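Local structure of glycoside hydrolase family 81 (Clostridium thermocellum, 6FOP) at residues 369-372 / 373-377; 423-426 / 427-431. The protein probably hydrolyses beta-1,3-glucans such as laminarin as an endo-acting glucanase of the cellulosome. All blocks are in the same frame, centred on the assembly; numbering follows the deposited sequence. Where two conformers were deposited one is given.

Contact 1: residues 369-372 / 373-377; sequences ISFM and KSSLE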
loop_
_atom_site.group_PDB
_atom_site.type_symbol
_atom_site.label_atom_id
_atom_site.label_comp_id
_atom_site.label_asym_id
_atom_site.label_seq_id
_atom_site.Cartn_x
_atom_site.Cartn_y
_atom_site.Cartn_z
ATOM N N ILE A 369 -10.099 24.209 15.694
ATOM C CA ILE A 369 -10.108 23.146 16.737
ATOM C C ILE A 369 -11.513 22.768 17.113
ATOM O O ILE A 369 -11.836 21.591 17.281
ATOM C CB ILE A 369 -9.342 23.534 18.027
ATOM C CG1 ILE A 369 -7.858 23.584 17.719
ATOM C CG2 ILE A 369 -9.589 22.528 19.158
ATOM C CD1 ILE A 369 -6.963 24.038 18.852
ATOM N N SER A 370 -12.384 23.767 17.289
ATOM C CA SER A 370 -13.773 23.511 17.677
ATOM C C SER A 370 -14.476 22.630 16.654
ATOM O O SER A 370 -15.182 21.684 17.002
ATOM C CB SER A 370 -14.552 24.819 17.836
ATOM O OG SER A 370 -15.919 24.581 18.125
ATOM N N PHE A 371 -14.312 22.968 15.372
ATOM C CA PHE A 371 -14.944 22.178 14.317
ATOM C C PHE A 371 -14.328 20.780 14.209
ATOM O O PHE A 371 -15.053 19.803 14.042
ATOM C CB PHE A 371 -14.951 22.883 12.948
ATOM C CG PHE A 371 -15.857 22.196 11.958
ATOM C CD1 PHE A 371 -17.221 22.392 12.029
ATOM C CD2 PHE A 371 -15.367 21.285 11.036
ATOM C CE1 PHE A 371 -18.093 21.764 11.165
ATOM C CE2 PHE A 371 -16.241 20.663 10.147
ATOM C CZ PHE A 371 -17.592 20.896 10.215
ATOM N N MET A 372 -13.007 20.698 14.339
ATOM C CA MET A 372 -12.351 19.405 14.297
ATOM C C MET A 372 -12.871 18.503 15.419
ATOM O O MET A 372 -13.258 17.355 15.196
ATOM C CB MET A 372 -10.832 19.563 14.411
ATOM C CG MET A 372 -10.225 20.192 13.172
ATOM S SD MET A 372 -8.561 20.871 13.433
ATOM C CE MET A 372 -7.598 19.353 13.581
ATOM N N LYS A 373 -12.891 19.028 16.645
ATOM C CA LYS A 373 -13.367 18.245 17.771
ATOM C C LYS A 373 -14.844 17.926 17.639
ATOM O O LYS A 373 -15.242 16.763 17.798
ATOM C CB LYS A 373 -13.098 18.959 19.092
ATOM C CG LYS A 373 -11.648 18.959 19.558
ATOM C CD LYS A 373 -11.525 19.623 20.934
ATOM C CE LYS A 373 -10.176 19.422 21.585
ATOM N NZ LYS A 373 -10.158 20.030 22.949
ATOM N N SER A 374 -15.702 18.920 17.416
ATOM C CA SER A 374 -17.139 18.653 17.431
ATOM C C SER A 374 -17.505 17.656 16.319
ATOM O O SER A 374 -18.344 16.769 16.518
ATOM C CB SER A 374 -17.957 19.939 17.332
ATOM O OG SER A 374 -17.739 20.619 16.099
ATOM N N SER A 375 -16.873 17.794 15.158
ATOM C CA SER A 375 -17.222 16.892 14.076
ATOM C C SER A 375 -16.695 15.476 14.327
ATOM O O SER A 375 -17.425 14.533 14.068
ATOM C CB SER A 375 -16.803 17.433 12.721
ATOM O OG SER A 375 -15.406 17.453 12.606
ATOM N N LEU A 376 -15.467 15.334 14.840
ATOM C CA LEU A 376 -14.955 14.012 15.187
ATOM C C LEU A 376 -15.803 13.368 16.281
ATOM O O LEU A 376 -16.117 12.183 16.213
ATOM C CB LEU A 376 -13.477 14.042 15.572
ATOM C CG LEU A 376 -12.533 14.265 14.403
ATOM C CD1 LEU A 376 -11.129 14.393 14.935
ATOM C CD2 LEU A 376 -12.635 13.171 13.333
ATOM N N GLU A 377 -16.205 14.148 17.283
ATOM C CA GLU A 377 -17.021 13.599 18.366
ATOM C C GLU A 377 -18.373 13.116 17.804
ATOM O O GLU A 377 -18.863 12.070 18.193
ATOM C CB GLU A 377 -17.206 14.632 19.478
ATOM C CG GLU A 377 -15.900 14.991 20.188
ATOM C CD GLU A 377 -16.000 16.175 21.125
ATOM O OE1 GLU A 377 -17.121 16.544 21.521
ATOM O OE2 GLU A 377 -14.930 16.712 21.492
#

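Contact 2: residues 423-426 / 427-431; sequences FLHA and AAQIA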
loop_
_atom_site.group_PDB
_atom_site.type_symbol
_atom_site.label_atom_id
_atom_site.label_comp_id
_atom_site.label_asym_id
_atom_site.label_seq_id
_atom_site.Cartn_x
_atom_site.Cartn_y
_atom_site.Cartn_z
ATOM N N PHE A 423 -9.328 11.648 8.755
ATOM C CA PHE A 423 -9.886 11.653 10.117
ATOM C C PHE A 423 -8.768 11.447 11.144
ATOM O O PHE A 423 -8.722 12.118 12.186
ATOM C CB PHE A 423 -10.949 10.541 10.307
ATOM C CG PHE A 423 -12.283 10.818 9.673
ATOM C CD1 PHE A 423 -12.444 10.834 8.289
ATOM C CD2 PHE A 423 -13.402 11.034 10.457
ATOM C CE1 PHE A 423 -13.677 11.094 7.710
ATOM C CE2 PHE A 423 -14.642 11.282 9.891
ATOM C CZ PHE A 423 -14.780 11.339 8.503
ATOM N N LEU A 424 -7.850 10.529 10.836
ATOM C CA LEU A 424 -6.736 10.244 11.710
ATOM C C LEU A 424 -5.785 11.423 11.825
ATOM O O LEU A 424 -5.242 11.682 12.895
ATOM C CB LEU A 424 -5.997 8.988 11.233
ATOM C CG LEU A 424 -6.809 7.690 11.307
ATOM C CD1 LEU A 424 -5.994 6.570 10.662
ATOM C CD2 LEU A 424 -7.215 7.357 12.728
ATOM N N HIS A 425 -5.588 12.142 10.723
ATOM C CA HIS A 425 -4.736 13.325 10.749
ATOM C C HIS A 425 -5.312 14.372 11.740
ATOM O O HIS A 425 -4.602 14.885 12.607
ATOM C CB HIS A 425 -4.493 13.903 9.372
ATOM C CG HIS A 425 -3.468 14.985 9.368
ATOM N ND1 HIS A 425 -3.294 15.827 8.302
ATOM C CD2 HIS A 425 -2.537 15.351 10.289
ATOM C CE1 HIS A 425 -2.311 16.672 8.568
ATOM N NE2 HIS A 425 -1.852 16.421 9.772
ATOM N N ALA A 426 -6.608 14.630 11.610
ATOM C CA ALA A 426 -7.255 15.587 12.498
ATOM C C ALA A 426 -7.171 15.123 13.935
ATOM O O ALA A 426 -6.890 15.918 14.835
ATOM C CB ALA A 426 -8.688 15.814 12.081
ATOM N N ALA A 427 -7.416 13.845 14.181
ATOM C CA ALA A 427 -7.334 13.312 15.543
ATOM C C ALA A 427 -5.938 13.453 16.116
ATOM O O ALA A 427 -5.776 13.769 17.287
ATOM C CB ALA A 427 -7.753 11.868 15.564
ATOM N N ALA A 428 -4.928 13.175 15.300
ATOM C CA ALA A 428 -3.538 13.332 15.723
ATOM C C ALA A 428 -3.194 14.774 16.070
ATOM O O ALA A 428 -2.488 15.022 17.082
ATOM C CB ALA A 428 -2.600 12.785 14.667
ATOM N N GLN A 429 -3.631 15.721 15.232
ATOM C CA GLN A 429 -3.374 17.125 15.557
ATOM C C GLN A 429 -4.049 17.514 16.882
ATOM O O GLN A 429 -3.457 18.266 17.675
ATOM C CB GLN A 429 -3.824 18.027 14.427
ATOM C CG GLN A 429 -3.046 17.907 13.119
ATOM C CD GLN A 429 -1.575 18.245 13.236
ATOM O OE1 GLN A 429 -1.139 18.857 14.209
ATOM N NE2 GLN A 429 -0.784 17.845 12.250
ATOM N N ILE A 430 -5.262 17.014 17.134
ATOM C CA ILE A 430 -5.880 17.244 18.433
ATOM C C ILE A 430 -5.046 16.601 19.543
ATOM O O ILE A 430 -4.785 17.239 20.581
ATOM C CB ILE A 430 -7.338 16.785 18.483
ATOM C CG1 ILE A 430 -8.179 17.573 17.500
ATOM C CG2 ILE A 430 -7.898 16.902 19.890
ATOM C CD1 ILE A 430 -9.506 16.962 17.221
ATOM N N ALA A 431 -4.625 15.356 19.340
ATOM C CA ALA A 431 -3.826 14.652 20.360
ATOM C C ALA A 431 -2.536 15.338 20.777
ATOM O O ALA A 431 -2.157 15.302 21.947
ATOM C CB ALA A 431 -3.551 13.234 19.903
#

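Contact 1: residues 369-372 / 373-377
I369 O receives K373 N at 2.8 Å, the first of four i to i+4 backbone bonds that join 369-372 to 373-377 within helix 362-379. S370 to S374, F371 to S375 and M372 to L376 follow in turn. All four are fairly straight at hydrogen. Two serines, each modelled in two conformers, add a second bond in one of them. In that conformer S374 OG gives its hydrogen to S370 O at 2.9 Å, and S375 OG likewise to F371 O at 2.8 Å. There OG is staggered with N on one side and C on the other (chi1 63° and 68°), which turns it back along the helix. Amide and hydroxyl then meet each carbonyl from opposite faces of its plane. S375 CB also lies over one face of the F371 ring, 4.2 Å above its plane and displaced from the ring centre. The F371 ring meets H345 of helix 339-359 at about a right angle. On another side of the helix, I369 and K373 run side by side. I369 CG2 touches K373 CD at 3.9 Å. The lysine chain is extended beyond CG, and its NZ forms a salt bridge with D434. In these serine conformers the helix's own carbonyls take up both hydroxyl hydrogens. S375 is buried against F342 and L346 of helix 339-359, so pairing with F371 O satisfies its hydroxyl within its own helix.

Contact 2: residues 423-426 / 427-431
F423 O accepts the amide of A427 at 2.9 Å, an i to i+4 bond of the alpha-helix 416-433. This helix is buried among other helices of the C-terminal domain of family 81, whose clan is named for the six-hairpin, (alpha/alpha)6-type fold. A427 CB is 3.5 Å from F423 O, and the methyl touches V447 of helix 440-455. A428 comes next. The amide A428 N bonds to L424 O at 2.8 Å, and A428 CB is 3.4 Å from L424 O. The methyl touches L506 of helix 494-511. L424 itself reaches V447 and I451 of helix 440-455, and A503 of helix 494-511.

Q429 carries the polar part of the contact. Its backbone N bonds to H425 O. Its side chain bends at chi2 and runs beside that of H425, both pointing the same way. The histidine has CG anti to its own backbone N, which brings the ring alongside the glutamine. Q429 CG packs against H425 CD2 at 3.8 Å. The ring and amide planes are 62° apart. Q429 NE2 donates to H425 NE2 at 3.1 Å, and the bond is nearly straight, with 175° at hydrogen. H425 NE2 lies in the plane of the Q429 amide, whereas Q429 NE2 sits 23° out of the imidazole plane. Q429 NE2 has a second acceptor, P307 O. Two acceptors thus hold the amide nitrogen and limit rotation of the group. H425 also touches Q502 of helix 494-511.

I430 follows, with its backbone N bonded to A426 O. The side chain stays close to the same carbonyl: I430 CG1 is 3.4 Å from A426 O.

How the contacts relate
Contact 1 precedes contact 2 in the chain, and both lie in the family 81 C-terminal domain. Their centres are about 10 Å apart, on helices 362-379 and 416-433, which pack directly together. M372, K373 and L376 of contact 1 form the meeting side, against F423, A426 and I430 of contact 2. L376 CD2 touches F423 CD2 at 3.7 Å, and K373 CG touches I430 CD1 at 3.7 Å. Helix 339-359 borders both contacts; S350 meets M372, H425, A426 and Q429. Contact 2 is wholly buried, whereas S370 and S374 put contact 1 partly at the surface. This would fit helix 416-433 belonging to the inner layer of an (alpha/alpha)6-type domain, which is probable rather than proven.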